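Local coordinates for protein putative lipase (Bacteroides thetaiotaomicron VPI-5482, PDB 3BZW) that is a putative GDSL-like (SGNH) lipase/acylhydrolase that probably hydrolyses ester bonds, perhaps of lysophospholipids, at residues N40-N45 / G237-H242; M96-Y101 / L169-A174; T220-M225 / L230-D235. All coordinates share one frame; numbering follows the deposited sequence.

Contact 1: N40-N45 / G237-H242. With ACT (acetate ion), chain G.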
loop_
_atom_site.group_PDB
_atom_site.type_symbol
_atom_site.label_atom_id
_atom_site.label_comp_id
_atom_site.label_asym_id
_atom_site.label_seq_id
_atom_site.Cartn_x
_atom_site.Cartn_y
_atom_site.Cartn_z
ATOM N N ASN A 40 -26.653 3.516 40.978
ATOM C CA ASN A 40 -26.118 4.490 41.928
ATOM C C ASN A 40 -25.266 5.615 41.345
ATOM O O ASN A 40 -24.866 6.522 42.076
ATOM C CB ASN A 40 -25.293 3.767 42.994
ATOM C CG ASN A 40 -26.134 2.883 43.883
ATOM O OD1 ASN A 40 -25.614 1.998 44.564
ATOM N ND2 ASN A 40 -27.440 3.119 43.892
ATOM N N CYS A 41 -24.977 5.562 40.047
ATOM C CA CYS A 41 -24.148 6.596 39.429
ATOM C C CYS A 41 -24.816 7.962 39.574
ATOM O O CYS A 41 -25.784 8.260 38.878
ATOM C CB CYS A 41 -23.915 6.283 37.950
ATOM S SG CYS A 41 -22.681 7.354 37.173
ATOM N N TYR A 42 -24.284 8.786 40.477
ATOM C CA TYR A 42 -24.829 10.116 40.759
ATOM C C TYR A 42 -26.268 10.009 41.270
ATOM O O TYR A 42 -27.072 10.934 41.128
ATOM C CB TYR A 42 -24.753 11.005 39.514
ATOM C CG TYR A 42 -23.346 11.483 39.212
ATOM C CD1 TYR A 42 -22.703 12.398 40.050
ATOM C CD2 TYR A 42 -22.646 10.995 38.112
ATOM C CE1 TYR A 42 -21.389 12.813 39.796
ATOM C CE2 TYR A 42 -21.336 11.400 37.849
ATOM C CZ TYR A 42 -20.712 12.307 38.692
ATOM O OH TYR A 42 -19.416 12.698 38.432
ATOM N N GLY A 43 -26.574 8.865 41.877
ATOM C CA GLY A 43 -27.897 8.627 42.423
ATOM C C GLY A 43 -29.032 8.862 41.447
ATOM O O GLY A 43 -29.009 8.375 40.316
ATOM N N ASP A 44 -30.028 9.618 41.890
ATOM C CA ASP A 44 -31.185 9.918 41.059
ATOM C C ASP A 44 -30.957 11.077 40.098
ATOM O O ASP A 44 -31.888 11.515 39.425
ATOM C CB ASP A 44 -32.403 10.220 41.933
ATOM C CG ASP A 44 -32.780 9.056 42.827
ATOM O OD1 ASP A 44 -32.764 7.903 42.343
ATOM O OD2 ASP A 44 -33.101 9.296 44.010
ATOM N N ASN A 45 -29.729 11.582 40.036
ATOM C CA ASN A 45 -29.430 12.680 39.126
ATOM C C ASN A 45 -29.355 12.183 37.687
ATOM O O ASN A 45 -29.416 12.973 36.742
ATOM C CB ASN A 45 -28.113 13.355 39.506
ATOM C CG ASN A 45 -28.215 14.125 40.800
ATOM O OD1 ASN A 45 -27.718 13.690 41.841
ATOM N ND2 ASN A 45 -28.879 15.271 40.747
ATOM N N GLY A 237 -16.891 20.339 33.634
ATOM C CA GLY A 237 -15.592 20.621 34.219
ATOM C C GLY A 237 -14.858 19.481 34.896
ATOM O O GLY A 237 -13.624 19.480 34.937
ATOM N N TYR A 238 -15.595 18.498 35.408
ATOM C CA TYR A 238 -14.968 17.399 36.134
ATOM C C TYR A 238 -15.310 15.976 35.700
ATOM O O TYR A 238 -14.648 15.027 36.128
ATOM C CB TYR A 238 -15.299 17.542 37.624
ATOM C CG TYR A 238 -14.930 18.893 38.200
ATOM C CD1 TYR A 238 -13.672 19.121 38.761
ATOM C CD2 TYR A 238 -15.831 19.956 38.154
ATOM C CE1 TYR A 238 -13.323 20.388 39.266
ATOM C CE2 TYR A 238 -15.495 21.214 38.650
ATOM C CZ TYR A 238 -14.244 21.424 39.204
ATOM O OH TYR A 238 -13.927 22.674 39.696
ATOM N N ASP A 239 -16.338 15.811 34.876
ATOM C CA ASP A 239 -16.724 14.467 34.466
ATOM C C ASP A 239 -17.225 14.377 33.032
ATOM O O ASP A 239 -18.413 14.567 32.763
ATOM C CB ASP A 239 -17.799 13.922 35.412
ATOM C CG ASP A 239 -18.031 12.430 35.233
ATOM O OD1 ASP A 239 -17.554 11.871 34.220
ATOM O OD2 ASP A 239 -18.691 11.818 36.099
ATOM N N ARG A 240 -16.306 14.081 32.119
ATOM C CA ARG A 240 -16.632 13.934 30.708
ATOM C C ARG A 240 -16.542 12.451 30.362
ATOM O O ARG A 240 -16.283 12.079 29.215
ATOM C CB ARG A 240 -15.655 14.748 29.851
ATOM C CG ARG A 240 -15.628 16.225 30.208
ATOM C CD ARG A 240 -14.751 17.025 29.260
ATOM N NE ARG A 240 -14.561 18.389 29.749
ATOM C CZ ARG A 240 -13.849 19.316 29.121
ATOM N NH1 ARG A 240 -13.256 19.032 27.967
ATOM N NH2 ARG A 240 -13.725 20.528 29.652
ATOM N N LEU A 241 -16.755 11.616 31.380
ATOM C CA LEU A 241 -16.715 10.159 31.240
ATOM C C LEU A 241 -18.117 9.561 31.350
ATOM O O LEU A 241 -18.543 8.786 30.495
ATOM C CB LEU A 241 -15.815 9.546 32.325
ATOM C CG LEU A 241 -15.900 8.032 32.578
ATOM C CD1 LEU A 241 -15.431 7.266 31.340
ATOM C CD2 LEU A 241 -15.045 7.663 33.786
ATOM N N HIS A 242 -18.838 9.929 32.404
ATOM C CA HIS A 242 -20.183 9.403 32.604
ATOM C C HIS A 242 -21.269 10.225 31.918
ATOM O O HIS A 242 -21.362 11.440 32.102
ATOM C CB HIS A 242 -20.502 9.304 34.098
ATOM C CG HIS A 242 -19.491 8.525 34.882
ATOM N ND1 HIS A 242 -18.656 9.111 35.808
ATOM C CD2 HIS A 242 -19.197 7.204 34.892
ATOM C CE1 HIS A 242 -17.894 8.184 36.361
ATOM N NE2 HIS A 242 -18.203 7.017 35.823
HETATM C C ACT G . -16.970 3.646 35.720
HETATM O O ACT G . -16.675 4.651 36.343
HETATM O OXT ACT G . -17.167 2.601 36.315
HETATM C CH3 ACT G . -17.108 3.699 34.220
#
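The hydroxyl of Y42 donates to OD2 of D239 at 2.6 Å, arriving on the anti lone pair, while ND1 of H242 donates to the syn lone pair of the same oxygen at 2.7 Å and 169°. OD1 of D239 accepts from the backbone N of L241 and of H242, each at 3.0 Å, an Asx motif that fixes the carboxylate's rotation and, through ND1, that of the imidazole. SG of C41, anti to its own backbone N (chi1 -170°), lies over one imidazole face, 4.1 Å from CG of H242; CD2 of L241 packs on the opposite face. NE2 of H242 donates to O of the acetate at 2.9 Å. Y42 and H242 only brush each other, CE2 of Y42 4.1 Å from ND1 of H242. The solvent side is the type II turn N40-G43 and the residue just beyond it, where N40 and D44 are exposed. D239-x-x-H242 matches the Asp-x-x-His block of SGNH hydrolases, consistent with a place in the active site. Y234 stacks on Y42 and F176 meets the H242 ring; segment 40-45 lies in the loop between strand 28-33 and helix 49-57, and segment 237-242 leads into helix 245-258.

Contact 2: M96-Y101 / L169-A174. With ACT (acetate ion), chain G.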
loop_
_atom_site.group_PDB
_atom_site.type_symbol
_atom_site.label_atom_id
_atom_site.label_comp_id
_atom_site.label_asym_id
_atom_site.label_seq_id
_atom_site.Cartn_x
_atom_site.Cartn_y
_atom_site.Cartn_z
HETATM N N MSE A 96 -19.037 -3.395 29.192
HETATM C CA MSE A 96 -17.871 -3.318 30.069
HETATM C C MSE A 96 -16.541 -3.102 29.345
HETATM O O MSE A 96 -16.403 -3.441 28.173
HETATM C CB MSE A 96 -17.791 -4.638 30.846
HETATM C CG MSE A 96 -16.744 -4.706 31.941
HETATM SE SE MSE A 96 -17.405 -3.946 33.570
HETATM C CE MSE A 96 -18.280 -5.525 34.300
ATOM N N GLY A 97 -15.558 -2.546 30.054
ATOM C CA GLY A 97 -14.251 -2.363 29.450
ATOM C C GLY A 97 -13.570 -1.020 29.601
ATOM O O GLY A 97 -12.340 -0.946 29.581
ATOM N N THR A 98 -14.342 0.046 29.762
ATOM C CA THR A 98 -13.727 1.359 29.885
ATOM C C THR A 98 -12.804 1.446 31.107
ATOM O O THR A 98 -11.804 2.166 31.088
ATOM C CB THR A 98 -14.799 2.479 29.916
ATOM O OG1 THR A 98 -14.225 3.690 29.410
ATOM C CG2 THR A 98 -15.307 2.717 31.333
ATOM N N ASN A 99 -13.120 0.695 32.159
ATOM C CA ASN A 99 -12.281 0.712 33.352
ATOM C C ASN A 99 -11.004 -0.117 33.171
ATOM O O ASN A 99 -10.000 0.123 33.845
ATOM C CB ASN A 99 -13.071 0.235 34.575
ATOM C CG ASN A 99 -14.107 1.253 35.033
ATOM O OD1 ASN A 99 -13.830 2.453 35.076
ATOM N ND2 ASN A 99 -15.297 0.778 35.391
ATOM N N ASP A 100 -11.042 -1.103 32.280
ATOM C CA ASP A 100 -9.847 -1.901 32.013
ATOM C C ASP A 100 -8.840 -0.949 31.364
ATOM O O ASP A 100 -7.638 -1.006 31.636
ATOM C CB ASP A 100 -10.170 -3.059 31.069
ATOM C CG ASP A 100 -11.017 -4.130 31.730
ATOM O OD1 ASP A 100 -10.456 -5.164 32.155
ATOM O OD2 ASP A 100 -12.246 -3.928 31.835
ATOM N N TYR A 101 -9.343 -0.064 30.510
ATOM C CA TYR A 101 -8.479 0.913 29.854
ATOM C C TYR A 101 -7.882 1.841 30.907
ATOM O O TYR A 101 -6.665 2.015 30.986
ATOM C CB TYR A 101 -9.268 1.749 28.838
ATOM C CG TYR A 101 -8.610 3.080 28.517
ATOM C CD1 TYR A 101 -7.472 3.153 27.711
ATOM C CD2 TYR A 101 -9.105 4.262 29.068
ATOM C CE1 TYR A 101 -6.836 4.385 27.465
ATOM C CE2 TYR A 101 -8.484 5.485 28.837
ATOM C CZ TYR A 101 -7.353 5.543 28.039
ATOM O OH TYR A 101 -6.753 6.759 27.836
ATOM N N LEU A 169 -17.967 3.394 25.415
ATOM C CA LEU A 169 -18.219 4.693 24.790
ATOM C C LEU A 169 -16.956 5.544 24.739
ATOM O O LEU A 169 -16.028 5.322 25.512
ATOM C CB LEU A 169 -19.276 5.466 25.586
ATOM C CG LEU A 169 -20.618 4.782 25.844
ATOM C CD1 LEU A 169 -21.480 5.669 26.735
ATOM C CD2 LEU A 169 -21.308 4.504 24.519
ATOM N N HIS A 170 -16.926 6.512 23.823
ATOM C CA HIS A 170 -15.791 7.423 23.739
ATOM C C HIS A 170 -15.785 8.118 25.096
ATOM O O HIS A 170 -16.829 8.245 25.735
ATOM C CB HIS A 170 -15.975 8.440 22.606
ATOM C CG HIS A 170 -15.510 7.939 21.272
ATOM N ND1 HIS A 170 -16.233 7.043 20.516
ATOM C CD2 HIS A 170 -14.362 8.167 20.588
ATOM C CE1 HIS A 170 -15.553 6.738 19.425
ATOM N NE2 HIS A 170 -14.414 7.405 19.444
ATOM N N ARG A 171 -14.619 8.572 25.533
ATOM C CA ARG A 171 -14.511 9.179 26.852
ATOM C C ARG A 171 -13.516 10.321 26.913
ATOM O O ARG A 171 -12.517 10.317 26.201
ATOM C CB ARG A 171 -14.079 8.104 27.846
ATOM C CG ARG A 171 -12.869 7.310 27.361
ATOM C CD ARG A 171 -12.404 6.312 28.401
ATOM N NE ARG A 171 -11.805 6.990 29.541
ATOM C CZ ARG A 171 -11.764 6.491 30.770
ATOM N NH1 ARG A 171 -12.292 5.300 31.024
ATOM N NH2 ARG A 171 -11.200 7.188 31.744
ATOM N N SER A 172 -13.784 11.289 27.784
ATOM C CA SER A 172 -12.882 12.416 27.943
ATOM C C SER A 172 -12.419 12.506 29.397
ATOM O O SER A 172 -12.543 11.542 30.155
ATOM C CB SER A 172 -13.548 13.720 27.494
ATOM O OG SER A 172 -12.605 14.781 27.491
ATOM N N LEU A 173 -11.893 13.661 29.790
ATOM C CA LEU A 173 -11.365 13.838 31.138
ATOM C C LEU A 173 -12.343 13.599 32.283
ATOM O O LEU A 173 -13.545 13.820 32.159
ATOM C CB LEU A 173 -10.753 15.238 31.270
ATOM C CG LEU A 173 -11.712 16.431 31.288
ATOM C CD1 LEU A 173 -12.164 16.696 32.714
ATOM C CD2 LEU A 173 -11.014 17.659 30.732
ATOM N N ALA A 174 -11.803 13.134 33.404
ATOM C CA ALA A 174 -12.593 12.883 34.604
ATOM C C ALA A 174 -11.700 13.120 35.818
ATOM O O ALA A 174 -10.587 12.602 35.892
ATOM C CB ALA A 174 -13.128 11.452 34.614
HETATM C C ACT G . -16.970 3.646 35.720
HETATM O O ACT G . -16.675 4.651 36.343
HETATM O OXT ACT G . -17.167 2.601 36.315
HETATM C CH3 ACT G . -17.108 3.699 34.220
HETATM O O HOH W 1 -16.347 4.890 28.201
HETATM O O HOH W 2 -12.726 4.718 33.765
#
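OG1 of T98 is gripped by the arginine and by a water: NH1 of R171 donates to it at 3.0 Å and 155°, close to the guanidinium plane, and water 1 lies 2.7 Å from OG1 while donating to the carbonyl O of L169. NH1 of R171 also donates to water 2 at 2.8 Å, and that water probably donates to OD1 of N99. The arginine chain folds at chi3 (-70°), which turns its guanidinium beside Y101. There the ring edge bearing CD2 and CE2 comes up over one guanidinium face, the planes 66° apart and CE2 of Y101 3.7 Å from NE of R171. Outside bonds anchor the two polar ends, NH2 of R171 to OE1 of Q182 and OH of Y101 to the carbonyl O of Y187. On the pocket side, ND2 of N99 donates to OXT of the acetate at 2.8 Å, and CG2 of T98 meets the acetate methyl CH3 at 3.5 Å. G97, the helix N-cap, opens the G97-T98-N99-D100 sequence, which corresponds to the Gly-x-Asn-Asp block of SGNH hydrolases. The acetate is bound by S35 N, G68 N and N99 ND2, consistent with the oxyanion hole of that family.

Contact 3: T220-M225 / L230-D235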
loop_
_atom_site.group_PDB
_atom_site.type_symbol
_atom_site.label_atom_id
_atom_site.label_comp_id
_atom_site.label_asym_id
_atom_site.label_seq_id
_atom_site.Cartn_x
_atom_site.Cartn_y
_atom_site.Cartn_z
ATOM N N THR A 220 -23.789 5.180 18.933
ATOM C CA THR A 220 -24.432 6.156 19.817
ATOM C C THR A 220 -24.176 7.561 19.266
ATOM O O THR A 220 -24.952 8.490 19.505
ATOM C CB THR A 220 -23.873 6.103 21.260
ATOM O OG1 THR A 220 -22.471 6.393 21.243
ATOM C CG2 THR A 220 -24.098 4.729 21.871
ATOM N N GLY A 221 -23.078 7.704 18.528
ATOM C CA GLY A 221 -22.729 8.991 17.953
ATOM C C GLY A 221 -22.337 10.001 19.018
ATOM O O GLY A 221 -22.348 11.203 18.777
HETATM N N MSE A 222 -21.986 9.511 20.201
HETATM C CA MSE A 222 -21.607 10.385 21.309
HETATM C C MSE A 222 -20.096 10.412 21.551
HETATM O O MSE A 222 -19.513 9.416 21.977
HETATM C CB MSE A 222 -22.334 9.942 22.589
HETATM C CG MSE A 222 -23.834 10.229 22.587
HETATM SE SE MSE A 222 -24.848 9.214 23.911
HETATM C CE MSE A 222 -23.621 9.356 25.408
ATOM N N ASN A 223 -19.472 11.561 21.294
ATOM C CA ASN A 223 -18.028 11.712 21.489
ATOM C C ASN A 223 -17.723 12.931 22.359
ATOM O O ASN A 223 -17.774 14.069 21.884
ATOM C CB ASN A 223 -17.333 11.873 20.133
ATOM C CG ASN A 223 -15.819 11.800 20.234
ATOM O OD1 ASN A 223 -15.247 11.903 21.324
ATOM N ND2 ASN A 223 -15.161 11.629 19.093
ATOM N N PRO A 224 -17.389 12.711 23.643
ATOM C CA PRO A 224 -17.081 13.825 24.545
ATOM C C PRO A 224 -15.820 14.607 24.153
ATOM O O PRO A 224 -15.540 15.663 24.721
ATOM C CB PRO A 224 -16.967 13.141 25.911
ATOM C CG PRO A 224 -16.420 11.793 25.561
ATOM C CD PRO A 224 -17.224 11.416 24.327
HETATM N N MSE A 225 -15.066 14.092 23.183
HETATM C CA MSE A 225 -13.866 14.783 22.726
HETATM C C MSE A 225 -14.267 15.987 21.875
HETATM O O MSE A 225 -13.448 16.850 21.580
HETATM C CB MSE A 225 -12.959 13.834 21.933
HETATM C CG MSE A 225 -12.281 12.770 22.785
HETATM SE SE MSE A 225 -11.210 13.481 24.257
HETATM C CE MSE A 225 -9.653 14.029 23.239
ATOM N N LEU A 230 -20.724 17.512 24.773
ATOM C CA LEU A 230 -20.625 17.301 26.214
ATOM C C LEU A 230 -21.996 17.467 26.866
ATOM O O LEU A 230 -22.161 17.230 28.064
ATOM C CB LEU A 230 -19.598 18.261 26.836
ATOM C CG LEU A 230 -18.131 17.894 26.545
ATOM C CD1 LEU A 230 -17.189 18.963 27.092
ATOM C CD2 LEU A 230 -17.812 16.539 27.177
ATOM N N ILE A 231 -22.980 17.868 26.064
ATOM C CA ILE A 231 -24.347 18.020 26.545
ATOM C C ILE A 231 -24.865 16.644 26.961
ATOM O O ILE A 231 -25.873 16.539 27.654
ATOM C CB ILE A 231 -25.290 18.561 25.443
ATOM C CG1 ILE A 231 -25.164 17.694 24.185
ATOM C CG2 ILE A 231 -24.971 20.016 25.141
ATOM C CD1 ILE A 231 -26.091 18.105 23.053
ATOM N N TYR A 232 -24.172 15.593 26.525
ATOM C CA TYR A 232 -24.553 14.222 26.847
ATOM C C TYR A 232 -23.795 13.645 28.040
ATOM O O TYR A 232 -24.000 12.487 28.408
ATOM C CB TYR A 232 -24.314 13.314 25.640
ATOM C CG TYR A 232 -25.254 13.557 24.485
ATOM C CD1 TYR A 232 -26.624 13.357 24.627
ATOM C CD2 TYR A 232 -24.770 13.963 23.242
ATOM C CE1 TYR A 232 -27.495 13.549 23.559
ATOM C CE2 TYR A 232 -25.629 14.156 22.167
ATOM C CZ TYR A 232 -26.989 13.949 22.334
ATOM O OH TYR A 232 -27.845 14.149 21.278
ATOM N N PHE A 233 -22.917 14.446 28.636
ATOM C CA PHE A 233 -22.131 13.986 29.772
ATOM C C PHE A 233 -22.399 14.815 31.030
ATOM O O PHE A 233 -22.760 15.987 30.947
ATOM C CB PHE A 233 -20.654 13.948 29.373
ATOM C CG PHE A 233 -20.361 12.898 28.335
ATOM C CD1 PHE A 233 -19.955 11.620 28.714
ATOM C CD2 PHE A 233 -20.607 13.151 26.982
ATOM C CE1 PHE A 233 -19.802 10.603 27.761
ATOM C CE2 PHE A 233 -20.457 12.144 26.022
ATOM C CZ PHE A 233 -20.056 10.868 26.412
ATOM N N TYR A 234 -22.220 14.192 32.192
ATOM C CA TYR A 234 -22.541 14.817 33.475
ATOM C C TYR A 234 -21.950 16.149 33.928
ATOM O O TYR A 234 -22.690 17.037 34.355
ATOM C CB TYR A 234 -22.332 13.811 34.610
ATOM C CG TYR A 234 -23.169 14.142 35.825
ATOM C CD1 TYR A 234 -24.545 13.907 35.827
ATOM C CD2 TYR A 234 -22.600 14.745 36.947
ATOM C CE1 TYR A 234 -25.338 14.268 36.914
ATOM C CE2 TYR A 234 -23.387 15.110 38.045
ATOM C CZ TYR A 234 -24.754 14.868 38.018
ATOM O OH TYR A 234 -25.535 15.232 39.092
ATOM N N ASP A 235 -20.635 16.301 33.858
ATOM C CA ASP A 235 -20.020 17.530 34.350
ATOM C C ASP A 235 -18.945 18.067 33.414
ATOM O O ASP A 235 -17.847 17.520 33.331
ATOM C CB ASP A 235 -19.432 17.256 35.741
ATOM C CG ASP A 235 -19.088 18.527 36.504
ATOM O OD1 ASP A 235 -18.371 19.386 35.956
ATOM O OD2 ASP A 235 -19.527 18.655 37.665
#
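M222, a selenomethionine, lies across the ring of Y232 and reaches F233 with its methyl. From CB, which points toward segment 230-235, the chain goes on to CG, anti to the carbonyl carbon (chi1 -71°). This CG sits over the face of Y232 as a CH-pi contact, 3.9 Å from CD2 of Y232 and 26° off the ring normal. SE follows above the same ring at a longer Met-aromatic distance, 4.7 Å from the centroid of Y232. A bend at chi3 (42°) then drops CE between two partners, CZ of F233 at 4.0 Å and CB of Y232. Helix 245-258 packs on the chain of M222 through R250 and M251, and R250 also bonds the hydroxyl of Y232. Both segments belong to the one long connection between helices 216-219 and 245-258, folded back on itself here; after the 3-10 turn that ends at Y232 it runs on toward the Asp-x-x-His block of the SGNH-hydrolase fold. P224 packs on the face of F233: its CB lies 3.8 Å from the ring centroid of F233, offset toward the rim, while CD of P224 is 3.6 Å from CZ of F233. The same CB of P224 also meets CD2 of L230 at 3.7 Å, a methyl that lies near the proline's carbonyl O as well. No hydrogen bond joins the segments directly; the side-chain amide of Q229 instead holds G221 O and N223 N. N223 OD1 accepts M225 N at 2.9 Å in an Asx turn, the donor above the carbonyl plane, and N223 ND2 bonds W209 O of the second subunit, whose P159 packs on Y232.

Overall arrangement
The three contacts form a compact cluster on one side of the chain's centre, with centres about 13 Å apart for contacts 1 and 2 and about 12 Å for the other two pairs. Along the chain, contact 1 joins distant ends and encloses both others, contact 2 closing before contact 3 opens. They gather loops that leave the C-terminal ends of strands in the five-stranded parallel sheet: segment 40-45 comes after strand 28-33, segment 96-101 after strand 91-95 and segment 169-174 after strand 162-166. Contacts 1 and 2 approach one acetate from different sides of the probable active site. R240 pairs its backbone with S172 and L173, while contact 3 backs this loop, Y234 N meeting H242 O and P224 packing on R171.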